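Local atomic coordinates of U4/U6 snRNA-associated-splicing factor PRP24 (Saccharomyces cerevisiae, PDB entry 4N0T), a protein that binds U6 snRNA, promotes its annealing with U4 snRNA, and serves as a recycling factor of the spliceosome in yeast pre-mRNA splicing. Residues Thr97-Asn100 with Ile101-Leu105; Ala41-Lys45 with Lys46-Phe50; Ser19-Gln22 with Asn23-Tyr26. All blocks are in the same frame, centred on the assembly; numbering follows the deposited sequence.

Interaction 1: Thr97-Asn100 with Ile101-Leu105; sequences TQRN and IRDLL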
ATOM      1  N   THR A  97      10.967  -3.485  -2.650  1.00 25.58           N
ATOM      2  CA  THR A  97      10.843  -2.402  -3.607  1.00 24.59           C
ATOM      3  C   THR A  97      10.505  -2.954  -4.990  1.00 20.72           C
ATOM      4  O   THR A  97      10.492  -4.171  -5.217  1.00 20.14           O
ATOM      5  CB  THR A  97      12.168  -1.638  -3.743  1.00 28.93           C
ATOM      6  OG1 THR A  97      13.169  -2.538  -4.240  1.00 29.06           O
ATOM      7  CG2 THR A  97      12.611  -1.087  -2.399  1.00 27.66           C
ATOM      8  N   GLN A  98      10.240  -2.044  -5.914  1.00 20.39           N
ATOM      9  CA  GLN A  98       9.970  -2.401  -7.293  1.00 23.95           C
ATOM     10  C   GLN A  98      11.127  -3.240  -7.843  1.00 23.15           C
ATOM     11  O   GLN A  98      10.919  -4.243  -8.537  1.00 20.76           O
ATOM     12  CB  GLN A  98       9.796  -1.120  -8.111  1.00 30.97           C
ATOM     13  CG  GLN A  98       9.006  -1.296  -9.377  1.00 40.63           C
ATOM     14  CD  GLN A  98       9.014  -0.055 -10.242  1.00 50.98           C
ATOM     15  OE1 GLN A  98       9.551  -0.063 -11.350  1.00 56.26           O
ATOM     16  NE2 GLN A  98       8.410   1.017  -9.744  1.00 52.55           N
ATOM     17  N   ARG A  99      12.343  -2.826  -7.497  1.00 24.42           N
ATOM     18  CA  ARG A  99      13.560  -3.506  -7.929  1.00 25.25           C
ATOM     19  C   ARG A  99      13.582  -4.936  -7.399  1.00 25.40           C
ATOM     20  O   ARG A  99      13.921  -5.868  -8.135  1.00 26.66           O
ATOM     21  CB  ARG A  99      14.779  -2.730  -7.423  1.00 29.90           C
ATOM     22  CG  ARG A  99      16.138  -3.255  -7.869  1.00 43.42           C
ATOM     23  CD  ARG A  99      17.225  -2.586  -7.022  1.00 56.65           C
ATOM     24  NE  ARG A  99      18.533  -2.520  -7.670  1.00 63.77           N
ATOM     25  CZ  ARG A  99      19.520  -1.717  -7.274  1.00 65.01           C
ATOM     26  NH1 ARG A  99      19.346  -0.906  -6.237  1.00 66.67           N
ATOM     27  NH2 ARG A  99      20.678  -1.716  -7.921  1.00 63.76           N
ATOM     28  N   ASN A 100      13.202  -5.113  -6.129  1.00 22.61           N
ATOM     29  CA  ASN A 100      13.148  -6.454  -5.551  1.00 21.66           C
ATOM     30  C   ASN A 100      12.189  -7.352  -6.312  1.00 23.91           C
ATOM     31  O   ASN A 100      12.460  -8.531  -6.536  1.00 21.57           O
ATOM     32  CB  ASN A 100      12.747  -6.419  -4.066  1.00 22.90           C
ATOM     33  CG  ASN A 100      13.780  -5.734  -3.188  1.00 30.01           C
ATOM     34  OD1 ASN A 100      13.439  -4.935  -2.316  1.00 33.99           O
ATOM     35  ND2 ASN A 100      15.050  -6.047  -3.410  1.00 32.28           N
ATOM     36  N   ILE A 101      11.043  -6.799  -6.701  1.00 22.68           N
ATOM     37  CA  ILE A 101      10.065  -7.588  -7.427  1.00 20.34           C
ATOM     38  C   ILE A 101      10.592  -7.912  -8.813  1.00 21.61           C
ATOM     39  O   ILE A 101      10.442  -9.040  -9.306  1.00 25.49           O
ATOM     40  CB  ILE A 101       8.714  -6.838  -7.519  1.00 18.94           C
ATOM     41  CG1 ILE A 101       8.153  -6.660  -6.108  1.00 21.19           C
ATOM     42  CG2 ILE A 101       7.751  -7.594  -8.416  1.00 20.79           C
ATOM     43  CD1 ILE A 101       6.935  -5.728  -6.011  1.00 21.13           C
ATOM     44  N   ARG A 102      11.218  -6.924  -9.438  1.00 20.96           N
ATOM     45  CA  ARG A 102      11.792  -7.132 -10.760  1.00 22.42           C
ATOM     46  C   ARG A 102      12.827  -8.254 -10.695  1.00 25.92           C
ATOM     47  O   ARG A 102      12.854  -9.131 -11.555  1.00 23.76           O
ATOM     48  CB  ARG A 102      12.421  -5.846 -11.300  1.00 21.60           C
ATOM     49  CG  ARG A 102      12.881  -5.979 -12.763  1.00 25.70           C
ATOM     50  CD  ARG A 102      13.414  -4.659 -13.320  1.00 33.64           C
ATOM     51  NE  ARG A 102      12.554  -3.533 -12.960  1.00 45.71           N
ATOM     52  CZ  ARG A 102      11.573  -3.050 -13.723  1.00 52.73           C
ATOM     53  NH1 ARG A 102      11.319  -3.581 -14.914  1.00 52.61           N
ATOM     54  NH2 ARG A 102      10.848  -2.023 -13.296  1.00 54.37           N
ATOM     55  N   ASP A 103      13.639  -8.248  -9.645  1.00 26.77           N
ATOM     56  CA  ASP A 103      14.673  -9.269  -9.495  1.00 30.55           C
ATOM     57  C   ASP A 103      14.098 -10.674  -9.263  1.00 28.04           C
ATOM     58  O   ASP A 103      14.639 -11.657  -9.775  1.00 27.61           O
ATOM     59  CB  ASP A 103      15.685  -8.855  -8.419  1.00 32.50           C
ATOM     60  CG  ASP A 103      16.466  -7.603  -8.804  1.00 37.60           C
ATOM     61  OD1 ASP A 103      16.549  -7.296 -10.014  1.00 42.56           O
ATOM     62  OD2 ASP A 103      16.993  -6.922  -7.898  1.00 43.89           O
ATOM     63  N   LEU A 104      12.991 -10.774  -8.520  1.00 21.49           N
ATOM     64  CA  LEU A 104      12.273 -12.048  -8.386  1.00 22.71           C
ATOM     65  C   LEU A 104      11.943 -12.691  -9.726  1.00 26.69           C
ATOM     66  O   LEU A 104      12.162 -13.886  -9.927  1.00 28.19           O
ATOM     67  CB  LEU A 104      10.941 -11.861  -7.646  1.00 25.22           C
ATOM     68  CG  LEU A 104      10.800 -11.989  -6.137  1.00 33.48           C
ATOM     69  CD1 LEU A 104       9.326 -12.046  -5.791  1.00 29.30           C
ATOM     70  CD2 LEU A 104      11.522 -13.228  -5.624  1.00 36.73           C
ATOM     71  N   LEU A 105      11.367 -11.907 -10.636  1.00 18.80           N
ATOM     72  CA  LEU A 105      10.989 -12.427 -11.945  1.00 18.42           C
ATOM     73  C   LEU A 105      12.236 -12.706 -12.800  1.00 20.01           C
ATOM     74  O   LEU A 105      12.267 -13.665 -13.562  1.00 22.99           O
ATOM     75  CB  LEU A 105      10.038 -11.466 -12.666  1.00 21.15           C
ATOM     76  CG  LEU A 105       8.544 -11.557 -12.330  1.00 21.94           C
ATOM     77  CD1 LEU A 105       8.269 -11.305 -10.851  1.00 23.34           C
ATOM     78  CD2 LEU A 105       7.760 -10.579 -13.194  1.00 24.24           C
TER
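OE1 of Gln98 meets the Arg102 guanidinium edge-on, in the plane of the group, while the Gln98 amide itself is turned 56° against it. The two side chains lie side by side and point the same way, one helical turn apart, and both touch Ile115 of strand 112-116. NH2 of Arg102 reaches OE1 of Gln98 at 3.1 Å, but the N-H points well off the oxygen, so the bond is weak. Arg102 gets there because its chain, extended as far as CD, bends at chi3 (-44°) and swings the guanidinium back toward the start of the helix. Arg99 and Asp103 form a second pair of neighbours, their flat groups 51° apart. Here the carboxylate meets the aliphatic part of the arginine, OD2 of Asp103 lying 3.8 Å from CG of Arg99, and the opposite charges stay separated.

The Asn100 amide folds back over the helix start. Thr97 is the N-cap: its OG1 accepts from the backbone N of Asn100 at 3.2 Å, and OD1 of Asn100 accepts from the backbone N of Thr97 at 2.9 Å. This reciprocal pair is a capping box. Beyond it the regular i to i+4 ladder begins, with Ile101 N donating to Thr97 O and Arg102 N to Gln98 O at 2.8 Å. On the inner side of this RRM 2 helix, Ile101 packs on Ala129 and Ile131 of strand 128-133.

The chemistry is thus divided: the capping box pairs the N-H of Asn100, in the first turn, and that of Thr97 just before it, and so fixes where the helix starts with two bonds, whereas the Arg102-Gln98 bond is weak and the charges of Arg99 and Asp103 are not in contact.

Interaction 2: Ala41-Lys45 with Lys46-Phe50; sequences ADSLK and KNFRF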
ATOM      1  N   ALA A  41      11.715  -2.817 -22.455  1.00 23.69           N
ATOM      2  CA  ALA A  41      12.521  -3.790 -21.710  1.00 23.94           C
ATOM      3  C   ALA A  41      13.300  -4.659 -22.684  1.00 27.78           C
ATOM      4  O   ALA A  41      12.807  -4.981 -23.769  1.00 22.94           O
ATOM      5  CB  ALA A  41      11.643  -4.664 -20.839  1.00 23.78           C
ATOM      6  N   ASP A  42      14.504  -5.056 -22.286  1.00 27.13           N
ATOM      7  CA  ASP A  42      15.301  -5.962 -23.094  1.00 25.91           C
ATOM      8  C   ASP A  42      14.669  -7.341 -23.120  1.00 21.03           C
ATOM      9  O   ASP A  42      14.069  -7.784 -22.131  1.00 23.79           O
ATOM     10  CB  ASP A  42      16.712  -6.093 -22.514  1.00 33.08           C
ATOM     11  CG  ASP A  42      17.566  -4.866 -22.749  1.00 40.90           C
ATOM     12  OD1 ASP A  42      17.240  -4.059 -23.647  1.00 44.32           O
ATOM     13  OD2 ASP A  42      18.586  -4.726 -22.041  1.00 42.38           O
ATOM     14  N   SER A  43      14.816  -8.040 -24.243  1.00 22.77           N
ATOM     15  CA  SER A  43      14.466  -9.454 -24.272  1.00 20.86           C
ATOM     16  C   SER A  43      15.431 -10.212 -23.359  1.00 21.73           C
ATOM     17  O   SER A  43      16.442  -9.654 -22.919  1.00 25.60           O
ATOM     18  CB  SER A  43      14.568 -10.008 -25.688  1.00 26.47           C
ATOM     19  OG  SER A  43      15.912  -9.992 -26.116  1.00 25.34           O
ATOM     20  N   LEU A  44      15.113 -11.477 -23.086  1.00 24.87           N
ATOM     21  CA  LEU A  44      15.907 -12.306 -22.177  1.00 28.89           C
ATOM     22  C   LEU A  44      17.374 -12.366 -22.583  1.00 28.54           C
ATOM     23  O   LEU A  44      18.268 -12.277 -21.731  1.00 33.51           O
ATOM     24  CB  LEU A  44      15.338 -13.725 -22.131  1.00 29.91           C
ATOM     25  CG  LEU A  44      14.165 -13.965 -21.191  1.00 33.09           C
ATOM     26  CD1 LEU A  44      13.631 -15.383 -21.331  1.00 34.74           C
ATOM     27  CD2 LEU A  44      14.603 -13.695 -19.762  1.00 34.76           C
ATOM     28  N   LYS A  45      17.621 -12.506 -23.882  1.00 27.78           N
ATOM     29  CA  LYS A  45      18.989 -12.635 -24.381  1.00 27.58           C
ATOM     30  C   LYS A  45      19.524 -11.349 -25.007  1.00 32.47           C
ATOM     31  O   LYS A  45      20.579 -11.352 -25.648  1.00 35.60           O
ATOM     32  CB  LYS A  45      19.075 -13.795 -25.368  1.00 27.50           C
ATOM     33  CG  LYS A  45      18.629 -15.124 -24.770  1.00 30.19           C
ATOM     34  CD  LYS A  45      19.027 -16.289 -25.677  1.00 36.37           C
ATOM     35  CE  LYS A  45      18.593 -17.632 -25.104  1.00 42.66           C
ATOM     36  NZ  LYS A  45      18.899 -18.757 -26.038  1.00 47.99           N
ATOM     37  N   LYS A  46      18.785 -10.257 -24.809  1.00 28.49           N
ATOM     38  CA  LYS A  46      19.171  -8.910 -25.245  1.00 29.78           C
ATOM     39  C   LYS A  46      19.300  -8.738 -26.761  1.00 30.04           C
ATOM     40  O   LYS A  46      19.930  -7.787 -27.219  1.00 36.51           O
ATOM     41  CB  LYS A  46      20.468  -8.447 -24.563  1.00 37.72           C
ATOM     42  CG  LYS A  46      20.618  -8.863 -23.102  1.00 42.93           C
ATOM     43  CD  LYS A  46      20.157  -7.774 -22.149  1.00 46.15           C
ATOM     44  CE  LYS A  46      20.389  -8.178 -20.696  1.00 47.13           C
ATOM     45  NZ  LYS A  46      19.623  -7.298 -19.769  1.00 47.30           N
ATOM     46  N   ASN A  47      18.694  -9.630 -27.536  1.00 27.55           N
ATOM     47  CA  ASN A  47      18.771  -9.515 -28.996  1.00 32.74           C
ATOM     48  C   ASN A  47      17.748  -8.536 -29.595  1.00 30.92           C
ATOM     49  O   ASN A  47      17.901  -8.064 -30.731  1.00 29.84           O
ATOM     50  CB  ASN A  47      18.670 -10.891 -29.666  1.00 37.75           C
ATOM     51  CG  ASN A  47      17.610 -11.779 -29.035  1.00 46.64           C
ATOM     52  OD1 ASN A  47      17.286 -11.651 -27.849  1.00 49.52           O
ATOM     53  ND2 ASN A  47      17.071 -12.701 -29.829  1.00 48.54           N
ATOM     54  N   PHE A  48      16.701  -8.237 -28.826  1.00 25.50           N
ATOM     55  CA  PHE A  48      15.689  -7.280 -29.261  1.00 21.09           C
ATOM     56  C   PHE A  48      15.029  -6.641 -28.038  1.00 23.88           C
ATOM     57  O   PHE A  48      15.395  -6.946 -26.902  1.00 23.86           O
ATOM     58  CB  PHE A  48      14.640  -7.951 -30.167  1.00 21.32           C
ATOM     59  CG  PHE A  48      13.786  -8.979 -29.468  1.00 25.22           C
ATOM     60  CD1 PHE A  48      12.624  -8.606 -28.786  1.00 24.23           C
ATOM     61  CD2 PHE A  48      14.134 -10.317 -29.507  1.00 26.63           C
ATOM     62  CE1 PHE A  48      11.844  -9.557 -28.147  1.00 23.28           C
ATOM     63  CE2 PHE A  48      13.357 -11.266 -28.885  1.00 28.93           C
ATOM     64  CZ  PHE A  48      12.204 -10.887 -28.197  1.00 22.64           C
ATOM     65  N   ARG A  49      14.067  -5.750 -28.254  1.00 23.17           N
ATOM     66  CA  ARG A  49      13.363  -5.163 -27.113  1.00 23.02           C
ATOM     67  C   ARG A  49      11.850  -5.307 -27.201  1.00 22.55           C
ATOM     68  O   ARG A  49      11.276  -5.355 -28.294  1.00 22.61           O
ATOM     69  CB  ARG A  49      13.735  -3.688 -26.937  1.00 26.38           C
ATOM     70  CG  ARG A  49      15.234  -3.453 -26.817  1.00 30.95           C
ATOM     71  CD  ARG A  49      15.553  -2.080 -26.263  1.00 33.57           C
ATOM     72  NE  ARG A  49      15.672  -2.091 -24.807  1.00 40.54           N
ATOM     73  CZ  ARG A  49      15.793  -0.998 -24.056  1.00 45.77           C
ATOM     74  NH1 ARG A  49      15.794   0.200 -24.622  1.00 45.89           N
ATOM     75  NH2 ARG A  49      15.893  -1.101 -22.737  1.00 48.34           N
ATOM     76  N   PHE A  50      11.213  -5.373 -26.035  1.00 17.44           N
ATOM     77  CA  PHE A  50       9.754  -5.341 -25.939  1.00 18.41           C
ATOM     78  C   PHE A  50       9.348  -3.923 -25.547  1.00 17.98           C
ATOM     79  O   PHE A  50      10.132  -3.191 -24.929  1.00 20.40           O
ATOM     80  CB  PHE A  50       9.263  -6.254 -24.819  1.00 17.98           C
ATOM     81  CG  PHE A  50       9.387  -7.730 -25.101  1.00 17.08           C
ATOM     82  CD1 PHE A  50       8.399  -8.404 -25.810  1.00 18.32           C
ATOM     83  CD2 PHE A  50      10.463  -8.457 -24.598  1.00 20.36           C
ATOM     84  CE1 PHE A  50       8.487  -9.774 -26.034  1.00 19.10           C
ATOM     85  CE2 PHE A  50      10.559  -9.824 -24.818  1.00 20.22           C
ATOM     86  CZ  PHE A  50       9.568 -10.486 -25.532  1.00 18.57           C
TER
HETATM   87  O   HOH W   1      17.294  -9.153 -20.341  1.00 48.09           O
HETATM   88  O   HOH W   2      15.704 -13.324 -26.190  1.00 33.05           O
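Asp42 and Arg49 cross obliquely in the tight beta hairpin that joins strands 35-42 and 49-55 of RRM 1, their carboxylate and guanidinium planes 52° apart. OD1 of Asp42 takes NE of Arg49 at 2.8 Å, a salt bridge whose hydrogen bond is weak because the N-H is poorly aimed. The other carboxylate oxygen serves Lys46: its chain bends at chi2 (-95°) and comes back across Asp42, leaving NZ of Lys46 3.6 Å from OD2 of Asp42. One carboxylate therefore sits between two cations, which would probably favour its charged form.

Beneath the type I turn from Ser43 to Lys46, the aromatic side is built differently. Ser43 sets CB over the centre of the Phe48 ring, 3.5 Å from the centroid, a CH-pi contact. Phe48 in turn brings the edge of its ring over a face of Phe50. Phe50 and Ala41 form a hydrogen-bonded antiparallel pair, and both side chains touch Leu113 of strand 112-116. At the loop end, OG of Ser43 donates to OD1 of Asn47 at 2.8 Å, approaching from above the carbonyl plane, and a water bridges that same OD1 to the backbone N of Lys45.

Interaction 3: Ser19-Gln22 with Asn23-Tyr26; sequences SYNQ and NKVY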
ATOM      1  N   SER A  19      18.524  -1.066 -30.313  1.00 37.95           N
ATOM      2  CA  SER A  19      18.816   0.358 -30.162  1.00 44.74           C
ATOM      3  C   SER A  19      17.595   1.194 -29.805  1.00 45.59           C
ATOM      4  O   SER A  19      17.717   2.393 -29.534  1.00 46.46           O
ATOM      5  CB  SER A  19      19.449   0.908 -31.446  1.00 48.79           C
ATOM      6  OG  SER A  19      18.495   1.021 -32.492  1.00 49.67           O
ATOM      7  N   TYR A  20      16.418   0.574 -29.806  1.00 42.76           N
ATOM      8  CA  TYR A  20      15.190   1.326 -29.577  1.00 39.41           C
ATOM      9  C   TYR A  20      14.964   1.690 -28.111  1.00 38.29           C
ATOM     10  O   TYR A  20      14.899   0.826 -27.228  1.00 43.55           O
ATOM     11  CB  TYR A  20      13.973   0.621 -30.192  1.00 37.44           C
ATOM     12  CG  TYR A  20      13.453   1.363 -31.402  1.00 37.65           C
ATOM     13  CD1 TYR A  20      14.259   1.544 -32.518  1.00 38.00           C
ATOM     14  CD2 TYR A  20      12.171   1.900 -31.424  1.00 38.30           C
ATOM     15  CE1 TYR A  20      13.808   2.230 -33.624  1.00 39.84           C
ATOM     16  CE2 TYR A  20      11.707   2.592 -32.535  1.00 40.33           C
ATOM     17  CZ  TYR A  20      12.538   2.754 -33.629  1.00 43.64           C
ATOM     18  OH  TYR A  20      12.109   3.432 -34.748  1.00 51.89           O
ATOM     19  N   ASN A  21      14.864   2.988 -27.863  1.00 34.75           N
ATOM     20  CA  ASN A  21      14.558   3.496 -26.536  1.00 35.55           C
ATOM     21  C   ASN A  21      13.125   4.002 -26.453  1.00 31.16           C
ATOM     22  O   ASN A  21      12.405   4.054 -27.454  1.00 30.31           O
ATOM     23  CB  ASN A  21      15.551   4.598 -26.124  1.00 38.96           C
ATOM     24  CG  ASN A  21      15.565   5.781 -27.085  1.00 41.03           C
ATOM     25  OD1 ASN A  21      14.550   6.128 -27.694  1.00 41.25           O
ATOM     26  ND2 ASN A  21      16.726   6.416 -27.215  1.00 40.35           N
ATOM     27  N   GLN A  22      12.730   4.383 -25.248  1.00 32.18           N
ATOM     28  CA  GLN A  22      11.413   4.934 -24.977  1.00 34.37           C
ATOM     29  C   GLN A  22      11.056   6.090 -25.927  1.00 37.72           C
ATOM     30  O   GLN A  22       9.929   6.176 -26.430  1.00 37.36           O
ATOM     31  CB  GLN A  22      11.415   5.401 -23.527  1.00 37.44           C
ATOM     32  CG  GLN A  22      10.126   5.912 -22.987  1.00 45.17           C
ATOM     33  CD  GLN A  22      10.272   6.273 -21.530  1.00 51.44           C
ATOM     34  OE1 GLN A  22      11.388   6.468 -21.044  1.00 56.94           O
ATOM     35  NE2 GLN A  22       9.158   6.349 -20.820  1.00 50.24           N
ATOM     36  N   ASN A  23      12.024   6.967 -26.182  1.00 37.77           N
ATOM     37  CA  ASN A  23      11.804   8.107 -27.066  1.00 40.11           C
ATOM     38  C   ASN A  23      11.473   7.693 -28.497  1.00 35.95           C
ATOM     39  O   ASN A  23      10.544   8.234 -29.111  1.00 35.03           O
ATOM     40  CB  ASN A  23      13.030   9.024 -27.065  1.00 51.56           C
ATOM     41  CG  ASN A  23      12.947  10.110 -28.125  1.00 62.64           C
ATOM     42  OD1 ASN A  23      11.928  10.792 -28.260  1.00 70.10           O
ATOM     43  ND2 ASN A  23      14.019  10.269 -28.892  1.00 63.32           N
ATOM     44  N   LYS A  24      12.234   6.740 -29.030  1.00 28.70           N
ATOM     45  CA  LYS A  24      12.021   6.283 -30.400  1.00 30.06           C
ATOM     46  C   LYS A  24      10.687   5.559 -30.518  1.00 30.72           C
ATOM     47  O   LYS A  24      10.030   5.613 -31.560  1.00 33.34           O
ATOM     48  CB  LYS A  24      13.153   5.361 -30.843  1.00 33.70           C
ATOM     49  CG  LYS A  24      14.498   6.054 -30.963  1.00 39.47           C
ATOM     50  CD  LYS A  24      15.542   5.105 -31.523  1.00 44.17           C
ATOM     51  CE  LYS A  24      16.908   5.765 -31.587  1.00 49.14           C
ATOM     52  NZ  LYS A  24      17.957   4.772 -31.954  1.00 53.86           N
ATOM     53  N   VAL A  25      10.295   4.877 -29.446  1.00 28.63           N
ATOM     54  CA  VAL A  25       8.996   4.214 -29.413  1.00 29.09           C
ATOM     55  C   VAL A  25       7.872   5.240 -29.523  1.00 29.42           C
ATOM     56  O   VAL A  25       6.953   5.064 -30.329  1.00 31.57           O
ATOM     57  CB  VAL A  25       8.848   3.332 -28.162  1.00 28.21           C
ATOM     58  CG1 VAL A  25       7.424   2.821 -28.030  1.00 28.22           C
ATOM     59  CG2 VAL A  25       9.836   2.170 -28.242  1.00 26.58           C
ATOM     60  N   TYR A  26       7.963   6.316 -28.738  1.00 34.89           N
ATOM     61  CA  TYR A  26       7.022   7.441 -28.822  1.00 37.57           C
ATOM     62  C   TYR A  26       6.885   7.968 -30.238  1.00 38.02           C
ATOM     63  O   TYR A  26       5.786   8.016 -30.785  1.00 41.71           O
ATOM     64  CB  TYR A  26       7.481   8.601 -27.934  1.00 41.78           C
ATOM     65  CG  TYR A  26       6.820   8.648 -26.585  1.00 41.47           C
ATOM     66  CD1 TYR A  26       5.530   9.142 -26.438  1.00 42.47           C
ATOM     67  CD2 TYR A  26       7.492   8.211 -25.450  1.00 43.12           C
ATOM     68  CE1 TYR A  26       4.922   9.184 -25.197  1.00 45.87           C
ATOM     69  CE2 TYR A  26       6.900   8.254 -24.209  1.00 43.24           C
ATOM     70  CZ  TYR A  26       5.614   8.738 -24.086  1.00 47.19           C
ATOM     71  OH  TYR A  26       5.024   8.772 -22.842  1.00 46.30           O
TER
HETATM   72  O   HOH W   3      11.237   6.203 -33.954  1.00 34.88           O
HETATM   73  O   HOH W   4       6.060   6.900 -20.516  1.00 43.44           O
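This is an Asn N-cap at a helix start, flanked by a tyrosine ring packed against the lysine one turn on, at the point in RRM 1 where the loop after strand 10-16 turns into helix 22-29. Asn21 is the N-cap: its OD1 accepts from the backbone N of Lys24 at 2.7 Å, and the donor lies nearly in line with the side-chain C=O (176°). A chi1 of 59° sets the Asn21 amide between its own backbone N and carbonyl carbon, close enough to turn OD1 over the first helical turn. The main-chain ladder starts alongside, Val25 N donating to Asn21 O.

The Lys24 chain runs slantwise over the Tyr20 ring. CB of Lys24 stands over one face of the ring, 3.7 Å from its centroid, in a CH-pi contact, and CD of the same lysine passes near CD1 and CE1 of Tyr20. CG2 of Val25 comes in at the ring's edge, 4.0 Å from CD2 of Tyr20. The extended lysine chain continues past the ring until NZ of Lys24 makes a weak 3.4 Å bond to the carbonyl O of Ser19. At the far end of the ring, a water links OH of Tyr20 to the backbone O of Lys24. Replacing Tyr20 with an alanine would probably leave the Lys24 methylenes without the ring they lie against and Val25 without its edge contact, with the bridging water losing one mate.

Gln22 and Tyr26 run side by side one turn apart, and a second water joins NE2 of Gln22, weakly, to OH of Tyr26. On the sheet side, Val25 packs on Val38 and Val40 and Tyr26 on Ile35 and Val38, so the helix start rests on strand 35-42, while Tyr20 O takes Arg49 NH1 from the neighbouring strand 49-55.

Along the chain the order is interaction 3, interaction 2, interaction 1. Interactions 3 and 2 both belong to RRM 1, with centres about 13 Å apart, and they touch through the arginine of strand 49-55, which ties the hairpin between strands 35-42 and 49-55 to the loop before helix 22-29. Interaction 1 lies in RRM 2, its centre about 18 Å from that of interaction 2 and about 23 Å from that of interaction 3. Interactions 1 and 3 are capped starts of the equivalent first helix in successive RRMs. The hairpin of interaction 2 packs against RRM 2, so it lies at the contact between the first two RRMs.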